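Local coordinates for acyl-CoA synthetase (AMP-forming)/AMP-acid ligase II-like protein (Dyadobacter fermentans, PDB 4GS5) that probably joins medium-chain fatty acids to coenzyme A by an ATP-dependent, AMP-forming reaction, at residues A[135-140]-A[145-150]; A[71-76]-A[124-129]; A[115-120]-A[141-146]. All coordinates share one frame; numbering follows the deposited sequence.

Contact 1 (A[135-140]-A[145-150])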
loop_
_atom_site.group_PDB
_atom_site.type_symbol
_atom_site.label_atom_id
_atom_site.label_comp_id
_atom_site.label_asym_id
_atom_site.label_seq_id
_atom_site.Cartn_x
_atom_site.Cartn_y
_atom_site.Cartn_z
ATOM N N GLN A 135 10.947 -6.637 11.020
ATOM C CA GLN A 135 10.897 -6.244 12.423
ATOM C C GLN A 135 11.298 -7.418 13.310
ATOM O O GLN A 135 11.929 -7.231 14.347
ATOM C CB GLN A 135 9.502 -5.738 12.799
ATOM C CG GLN A 135 9.472 -4.847 14.053
ATOM C CD GLN A 135 9.301 -5.628 15.341
ATOM O OE1 GLN A 135 8.985 -6.816 15.326
ATOM N NE2 GLN A 135 9.491 -4.951 16.474
ATOM N N SER A 136 10.915 -8.632 12.898
ATOM C CA SER A 136 11.211 -9.846 13.671
ATOM C C SER A 136 12.707 -10.103 13.694
ATOM O O SER A 136 13.275 -10.427 14.728
ATOM C CB SER A 136 10.519 -11.077 13.073
ATOM O OG SER A 136 9.153 -11.138 13.432
ATOM N N ILE A 137 13.331 -9.988 12.530
ATOM C CA ILE A 137 14.775 -10.122 12.425
ATOM C C ILE A 137 15.477 -9.123 13.344
ATOM O O ILE A 137 16.427 -9.471 14.033
ATOM C CB ILE A 137 15.250 -9.887 10.987
ATOM C CG1 ILE A 137 14.848 -11.064 10.098
ATOM C CG2 ILE A 137 16.759 -9.648 10.961
ATOM C CD1 ILE A 137 15.060 -10.802 8.616
ATOM N N LEU A 138 14.994 -7.886 13.350
ATOM C CA LEU A 138 15.586 -6.822 14.162
ATOM C C LEU A 138 15.376 -6.985 15.671
ATOM O O LEU A 138 16.166 -6.475 16.467
ATOM C CB LEU A 138 15.044 -5.462 13.715
ATOM C CG LEU A 138 15.500 -5.039 12.322
ATOM C CD1 LEU A 138 14.616 -3.919 11.781
ATOM C CD2 LEU A 138 16.971 -4.621 12.375
ATOM N N GLU A 139 14.314 -7.687 16.064
ATOM C CA GLU A 139 13.990 -7.839 17.484
ATOM C C GLU A 139 14.669 -9.043 18.120
ATOM O O GLU A 139 14.942 -9.067 19.331
ATOM C CB GLU A 139 12.479 -7.949 17.674
ATOM C CG GLU A 139 11.766 -6.622 17.551
ATOM C CD GLU A 139 11.958 -5.746 18.776
ATOM O OE1 GLU A 139 11.583 -6.194 19.887
ATOM O OE2 GLU A 139 12.486 -4.617 18.623
ATOM N N ASN A 140 14.921 -10.048 17.292
ATOM C CA ASN A 140 15.476 -11.308 17.754
ATOM C C ASN A 140 17.004 -11.217 17.770
ATOM O O ASN A 140 17.657 -11.256 16.719
ATOM C CB ASN A 140 14.987 -12.433 16.844
ATOM C CG ASN A 140 15.381 -13.802 17.347
ATOM O OD1 ASN A 140 16.368 -13.947 18.071
ATOM N ND2 ASN A 140 14.609 -14.820 16.964
ATOM N N GLY A 145 21.891 -9.022 14.585
ATOM C CA GLY A 145 23.251 -8.670 14.205
ATOM C C GLY A 145 23.575 -9.017 12.763
ATOM O O GLY A 145 24.591 -8.574 12.221
ATOM N N GLN A 146 22.708 -9.813 12.139
ATOM C CA GLN A 146 22.922 -10.251 10.763
ATOM C C GLN A 146 21.938 -9.624 9.785
ATOM O O GLN A 146 21.874 -10.043 8.635
ATOM C CB GLN A 146 22.809 -11.779 10.653
ATOM C CG GLN A 146 23.938 -12.552 11.306
ATOM C CD GLN A 146 23.886 -12.494 12.817
ATOM O OE1 GLN A 146 23.012 -13.101 13.444
ATOM N NE2 GLN A 146 24.822 -11.762 13.414
ATOM N N VAL A 147 21.169 -8.628 10.225
ATOM C CA VAL A 147 20.168 -8.023 9.341
ATOM C C VAL A 147 20.769 -7.507 8.019
ATOM O O VAL A 147 20.112 -7.534 6.972
ATOM C CB VAL A 147 19.381 -6.902 10.045
ATOM C CG1 VAL A 147 20.294 -5.734 10.381
ATOM C CG2 VAL A 147 18.213 -6.446 9.180
ATOM N N ASP A 148 22.017 -7.052 8.058
ATOM C CA ASP A 148 22.645 -6.535 6.846
ATOM C C ASP A 148 23.014 -7.637 5.826
ATOM O O ASP A 148 23.181 -7.359 4.640
ATOM C CB ASP A 148 23.816 -5.604 7.183
ATOM C CG ASP A 148 23.340 -4.247 7.702
ATOM O OD1 ASP A 148 22.137 -3.937 7.559
ATOM O OD2 ASP A 148 24.152 -3.478 8.242
ATOM N N ARG A 149 23.085 -8.887 6.280
ATOM C CA ARG A 149 23.324 -10.010 5.380
ATOM C C ARG A 149 22.185 -10.177 4.367
ATOM O O ARG A 149 22.282 -10.971 3.428
ATOM C CB ARG A 149 23.533 -11.299 6.172
ATOM C CG ARG A 149 24.993 -11.613 6.521
ATOM C CD ARG A 149 25.616 -10.579 7.446
ATOM N NE ARG A 149 26.691 -11.156 8.256
ATOM C CZ ARG A 149 26.924 -10.827 9.523
ATOM N NH1 ARG A 149 27.913 -11.399 10.193
ATOM N NH2 ARG A 149 26.166 -9.924 10.122
ATOM N N LEU A 150 21.095 -9.442 4.564
ATOM C CA LEU A 150 20.008 -9.427 3.580
ATOM C C LEU A 150 20.416 -8.712 2.282
ATOM O O LEU A 150 19.797 -8.932 1.234
ATOM C CB LEU A 150 18.751 -8.784 4.155
ATOM C CG LEU A 150 18.094 -9.497 5.346
ATOM C CD1 LEU A 150 16.962 -8.648 5.926
ATOM C CD2 LEU A 150 17.578 -10.872 4.949
#
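In the helical connection that leads from strand 126-129 to its parallel neighbour 153-155, Ile137 and Leu138 at the end of helix 131-139 pack against Val147 and Leu150 of the 3-10 segment that follows. The chain turns back between them within four residues, and the backbones come nearest at Ile137 and Val147, with 6.6 Å between their CA atoms. Val147 stands at the middle of the contact. Its CG2, anti to the backbone N while CG1 takes the cramped site between N and the carbonyl carbon (chi1 66°), turns toward the helix and meets Ile137 CG2 and Leu138 CD2, each at 3.9 Å. Leu138 CD2 therefore rests on the fork of the valine, lying 4.0 Å from Val147 CG1 as well. A compact, beta-branched residue suits this place because it offers two methyls close to its backbone, at the point where the two backbones come nearest. Ile137 uses its two branches separately: CG2 crosses the valine at a slant, whereas the longer arm ends at CD1, tip to tip with Leu150 CD1 at 3.9 Å. Both of these side chains also touch Met129 of strand 126-129, so the helix, the 3-10 segment and the strand share one apolar layer. Outside that layer, Leu138 leans on Leu164 and Gln167 of helix 162-169. Since only methyl and methine carbons meet between the two segments, the contact has no directional bond to fix an angle; its cohesion must come from shape and from the exclusion of water, which fits the burial of Ile137, Val147 and Leu150.

Contact 2 (A[71-76]-A[124-129])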
loop_
_atom_site.group_PDB
_atom_site.type_symbol
_atom_site.label_atom_id
_atom_site.label_comp_id
_atom_site.label_asym_id
_atom_site.label_seq_id
_atom_site.Cartn_x
_atom_site.Cartn_y
_atom_site.Cartn_z
ATOM N N LYS A 71 15.709 -4.096 -13.378
ATOM C CA LYS A 71 16.255 -2.809 -13.801
ATOM C C LYS A 71 16.270 -1.802 -12.649
ATOM O O LYS A 71 17.304 -1.210 -12.352
ATOM C CB LYS A 71 15.437 -2.242 -14.963
ATOM C CG LYS A 71 16.060 -1.006 -15.623
ATOM C CD LYS A 71 17.186 -1.397 -16.581
ATOM C CE LYS A 71 17.612 -0.239 -17.492
ATOM N NZ LYS A 71 18.444 0.807 -16.811
ATOM N N ALA A 72 15.114 -1.603 -12.022
ATOM C CA ALA A 72 14.969 -0.600 -10.974
ATOM C C ALA A 72 15.909 -0.859 -9.791
ATOM O O ALA A 72 16.412 0.082 -9.183
ATOM C CB ALA A 72 13.530 -0.530 -10.502
ATOM N N LEU A 73 16.163 -2.124 -9.461
ATOM C CA LEU A 73 17.011 -2.391 -8.293
ATOM C C LEU A 73 18.406 -2.912 -8.674
ATOM O O LEU A 73 19.186 -3.286 -7.803
ATOM C CB LEU A 73 16.306 -3.345 -7.307
ATOM C CG LEU A 73 14.973 -2.823 -6.748
ATOM C CD1 LEU A 73 14.256 -3.885 -5.925
ATOM C CD2 LEU A 73 15.178 -1.548 -5.934
ATOM N N SER A 74 18.711 -2.915 -9.970
ATOM C CA SER A 74 20.012 -3.369 -10.470
ATOM C C SER A 74 20.386 -4.752 -9.948
ATOM O O SER A 74 21.474 -4.960 -9.404
ATOM C CB SER A 74 21.125 -2.375 -10.133
ATOM O OG SER A 74 20.843 -1.125 -10.720
ATOM N N LEU A 75 19.482 -5.701 -10.144
ATOM C CA LEU A 75 19.701 -7.064 -9.694
ATOM C C LEU A 75 19.975 -7.961 -10.899
ATOM O O LEU A 75 19.058 -8.583 -11.446
ATOM C CB LEU A 75 18.477 -7.549 -8.904
ATOM C CG LEU A 75 18.084 -6.627 -7.743
ATOM C CD1 LEU A 75 16.691 -6.979 -7.216
ATOM C CD2 LEU A 75 19.124 -6.677 -6.633
ATOM N N GLY A 76 21.239 -8.025 -11.312
ATOM C CA GLY A 76 21.597 -8.772 -12.507
ATOM C C GLY A 76 21.905 -10.232 -12.237
ATOM O O GLY A 76 21.600 -10.746 -11.155
ATOM N N PHE A 124 23.038 -12.682 1.391
ATOM C CA PHE A 124 22.234 -12.452 0.199
ATOM C C PHE A 124 22.459 -11.085 -0.415
ATOM O O PHE A 124 23.056 -10.205 0.212
ATOM C CB PHE A 124 20.755 -12.661 0.535
ATOM C CG PHE A 124 20.487 -13.994 1.141
ATOM C CD1 PHE A 124 20.467 -15.126 0.347
ATOM C CD2 PHE A 124 20.312 -14.131 2.508
ATOM C CE1 PHE A 124 20.250 -16.384 0.905
ATOM C CE2 PHE A 124 20.086 -15.383 3.074
ATOM C CZ PHE A 124 20.061 -16.506 2.271
ATOM N N ASP A 125 21.989 -10.931 -1.650
ATOM C CA ASP A 125 22.070 -9.669 -2.368
ATOM C C ASP A 125 20.709 -9.019 -2.436
ATOM O O ASP A 125 20.593 -7.843 -2.758
ATOM C CB ASP A 125 22.586 -9.891 -3.790
ATOM C CG ASP A 125 23.988 -10.495 -3.812
ATOM O OD1 ASP A 125 24.860 -10.022 -3.058
ATOM O OD2 ASP A 125 24.207 -11.466 -4.563
ATOM N N PHE A 126 19.674 -9.807 -2.164
ATOM C CA PHE A 126 18.325 -9.323 -2.299
ATOM C C PHE A 126 17.330 -10.213 -1.564
ATOM O O PHE A 126 17.426 -11.442 -1.592
ATOM C CB PHE A 126 17.924 -9.220 -3.765
ATOM C CG PHE A 126 16.527 -8.715 -3.954
ATOM C CD1 PHE A 126 16.186 -7.444 -3.548
ATOM C CD2 PHE A 126 15.551 -9.523 -4.520
ATOM C CE1 PHE A 126 14.891 -6.964 -3.706
ATOM C CE2 PHE A 126 14.258 -9.052 -4.687
ATOM C CZ PHE A 126 13.930 -7.775 -4.280
ATOM N N VAL A 127 16.375 -9.585 -0.906
ATOM C CA VAL A 127 15.270 -10.333 -0.318
ATOM C C VAL A 127 14.005 -9.502 -0.365
ATOM O O VAL A 127 14.054 -8.284 -0.129
ATOM C CB VAL A 127 15.558 -10.732 1.132
ATOM C CG1 VAL A 127 15.824 -9.495 1.976
ATOM C CG2 VAL A 127 14.382 -11.551 1.707
ATOM N N ALA A 128 12.873 -10.143 -0.670
ATOM C CA ALA A 128 11.588 -9.445 -0.557
ATOM C C ALA A 128 10.862 -10.021 0.642
ATOM O O ALA A 128 10.871 -11.230 0.849
ATOM C CB ALA A 128 10.758 -9.603 -1.822
HETATM N N MSE A 129 10.251 -9.168 1.451
HETATM C CA MSE A 129 9.580 -9.661 2.636
HETATM C C MSE A 129 8.506 -8.693 3.086
HETATM O O MSE A 129 8.354 -7.621 2.501
HETATM C CB MSE A 129 10.598 -9.940 3.750
HETATM C CG MSE A 129 11.305 -8.722 4.311
HETATM SE SE MSE A 129 12.654 -9.223 5.675
HETATM C CE MSE A 129 13.708 -10.462 4.637
#
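The carboxylate of Asp125, with OD1 in a salt bridge to Arg80 NH2, pins the entry to strand 126-129 just where the backbone of the same residue comes near Leu75, whose CD2 lies 4.3 Å from Asp125 O. An acid suits this position because Arg80, at the start of the neighbouring parallel strand 80-83, supplies the opposite charge. One residue on, Phe126 carries the main contact. With CG anti to the backbone N (chi1 -180°), its ring extends toward the loop after helix 59-72, and Leu75 CD1 sits over one face in a CH-pi contact, 3.7 Å from the ring centroid and only 10° off the ring normal. Leu73 CD1 approaches the same ring obliquely, 3.8 Å from Phe126 CE1. A Schellman motif ends the helix between the two leucines: Ser74, with positive phi, turns the chain, Leu75 N reaches back to a carbonyl of the last turn, and Ser74 N bonds Lys71 O at 3.2 Å; both leucines then face the strand. Beyond the two segments, Trp104 meets the Phe126 ring at a steep tilt and also binds Leu75 O through NE1. Replacing Phe126 by an alanine would probably leave Leu75 CD1 without the aromatic face beneath it and open a gap between the helix end and the strand. Here a broad, polarisable ring is matched to a branched methyl, so dispersion and shape hold the buried centre while charge secures the border.

Contact 3 (A[115-120]-A[141-146])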
loop_
_atom_site.group_PDB
_atom_site.type_symbol
_atom_site.label_atom_id
_atom_site.label_comp_id
_atom_site.label_asym_id
_atom_site.label_seq_id
_atom_site.Cartn_x
_atom_site.Cartn_y
_atom_site.Cartn_z
ATOM N N PRO A 115 12.869 -15.014 8.668
ATOM C CA PRO A 115 13.534 -15.727 7.572
ATOM C C PRO A 115 15.012 -16.042 7.826
ATOM O O PRO A 115 15.550 -16.919 7.153
ATOM C CB PRO A 115 13.396 -14.763 6.389
ATOM C CG PRO A 115 13.049 -13.451 6.989
ATOM C CD PRO A 115 12.293 -13.734 8.227
ATOM N N LEU A 116 15.656 -15.342 8.755
ATOM C CA LEU A 116 17.069 -15.581 9.036
ATOM C C LEU A 116 17.265 -16.546 10.193
ATOM O O LEU A 116 18.370 -17.044 10.420
ATOM C CB LEU A 116 17.791 -14.269 9.352
ATOM C CG LEU A 116 18.076 -13.317 8.191
ATOM C CD1 LEU A 116 19.016 -12.213 8.668
ATOM C CD2 LEU A 116 18.678 -14.059 7.005
ATOM N N ALA A 117 16.188 -16.814 10.918
ATOM C CA ALA A 117 16.289 -17.564 12.167
ATOM C C ALA A 117 16.873 -18.953 11.976
ATOM O O ALA A 117 17.673 -19.411 12.794
ATOM C CB ALA A 117 14.931 -17.648 12.863
ATOM N N GLY A 118 16.477 -19.622 10.899
ATOM C CA GLY A 118 16.869 -21.007 10.696
ATOM C C GLY A 118 18.203 -21.241 10.008
ATOM O O GLY A 118 18.753 -22.339 10.060
ATOM N N LEU A 119 18.726 -20.229 9.332
ATOM C CA LEU A 119 19.935 -20.437 8.548
ATOM C C LEU A 119 21.058 -19.472 8.885
ATOM O O LEU A 119 20.938 -18.268 8.664
ATOM C CB LEU A 119 19.616 -20.360 7.053
ATOM C CG LEU A 119 19.104 -19.016 6.535
ATOM C CD1 LEU A 119 17.833 -19.204 5.722
ATOM C CD2 LEU A 119 18.870 -18.051 7.683
ATOM N N ASP A 120 22.160 -20.002 9.405
ATOM C CA ASP A 120 23.347 -19.179 9.580
ATOM C C ASP A 120 24.237 -19.247 8.341
ATOM O O ASP A 120 24.041 -20.088 7.458
ATOM C CB ASP A 120 24.131 -19.547 10.840
ATOM C CG ASP A 120 25.139 -18.475 11.223
ATOM O OD1 ASP A 120 26.311 -18.573 10.790
ATOM O OD2 ASP A 120 24.750 -17.524 11.939
ATOM N N SER A 141 17.567 -11.081 18.969
ATOM C CA SER A 141 18.991 -10.779 19.118
ATOM C C SER A 141 19.918 -11.895 18.657
ATOM O O SER A 141 21.138 -11.788 18.776
ATOM C CB SER A 141 19.316 -10.374 20.558
ATOM O OG SER A 141 19.103 -8.981 20.739
ATOM N N ALA A 142 19.336 -12.965 18.134
ATOM C CA ALA A 142 20.112 -14.023 17.509
ATOM C C ALA A 142 20.260 -13.725 16.021
ATOM O O ALA A 142 21.143 -14.264 15.359
ATOM C CB ALA A 142 19.441 -15.356 17.713
ATOM N N THR A 143 19.389 -12.857 15.508
ATOM C CA THR A 143 19.384 -12.523 14.088
ATOM C C THR A 143 19.599 -11.036 13.835
ATOM O O THR A 143 19.969 -10.643 12.731
ATOM C CB THR A 143 18.074 -12.973 13.389
ATOM O OG1 THR A 143 16.944 -12.297 13.968
ATOM C CG2 THR A 143 17.884 -14.486 13.512
ATOM N N SER A 144 19.378 -10.202 14.844
ATOM C CA SER A 144 19.476 -8.761 14.625
ATOM C C SER A 144 20.852 -8.360 14.096
ATOM O O SER A 144 20.964 -7.466 13.253
ATOM C CB SER A 144 19.160 -7.978 15.898
ATOM O OG SER A 144 20.026 -8.357 16.952
ATOM N N GLY A 145 21.891 -9.022 14.585
ATOM C CA GLY A 145 23.251 -8.670 14.205
ATOM C C GLY A 145 23.575 -9.017 12.763
ATOM O O GLY A 145 24.591 -8.574 12.221
ATOM N N GLN A 146 22.708 -9.813 12.139
ATOM C CA GLN A 146 22.922 -10.251 10.763
ATOM C C GLN A 146 21.938 -9.624 9.785
ATOM O O GLN A 146 21.874 -10.043 8.635
ATOM C CB GLN A 146 22.809 -11.779 10.653
ATOM C CG GLN A 146 23.938 -12.552 11.306
ATOM C CD GLN A 146 23.886 -12.494 12.817
ATOM O OE1 GLN A 146 23.012 -13.101 13.444
ATOM N NE2 GLN A 146 24.822 -11.762 13.414
#
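At Thr143 a chi1 of 62° puts OG1 between the backbone N and the carbonyl carbon and swings CG2 to the side of N, anti to the carbonyl carbon, so that the methyl faces Leu116 and Ala117 while the hydroxyl is left for polar partners. Leu116, with CG likewise anti to its carbonyl carbon (chi1 -74°), reaches past the threonine toward the backbone of Gln146. The contact joins two loops of the alpha/beta part of the AMP-binding fold: residues 115-120, which lead from strand 105-109 toward strand 126-129, and the turn after helix 131-139, which runs into a 3-10 segment. The methyl of Thr143 lies against backbone as much as against side chain, with CG2 3.7 Å from Ala117 CA and 3.9 Å from Ala117 N. It also lies 4.2 Å from Leu116 CB. Ala117 suits a backbone brought this close to a neighbour, since its single methyl adds little bulk at this solvent-exposed position. Threonine fits its own place because it has two different faces. The apolar one covers the opposing loop, and OG1 is hydrogen-bonded to Ile137 O, Asn140 O and Asn114 ND2; its single proton is probably divided between the two carbonyls or alternates, while the Asn114 amide donates to the oxygen. This grip ties the buried hydroxyl to the last turn of the helix and fixes its rotation, which in turn holds the methyl toward Ala117. Leu116 also touches Ile137, Leu150 and Ala122, filling the inner side of the loop. A 3-10 bond from Gln146 N to Thr143 O, 2.9 Å long, starts the next turn, and beside it Leu116 CD1 comes to rest 3.6 Å from Gln146 O.

Contacts 1 and 3 adjoin one another, their centres about 6 Å apart, and share Gly145 and Gln146. Pro115 CG lies 3.7 Å from Ile137 CD1, which extends the apolar layer of contact 1 into the 115-120 loop. Contact 2 is more distant, its centre about 17 Å from that of contact 1 and 20 Å from that of contact 3. Even so, Arg149 O and Phe124 N, 2.8 Å apart, probably form a hydrogen bond, and Leu150 CD2 packs on Val127 CG1 at 3.7 Å. Strand 126-129 thus has contact 2 beside one face and Leu150 on the other. The Leu75 side chain of contact 2 is about 5 Å from a bound 1,2-ethanediol, probably from the crystallisation liquor.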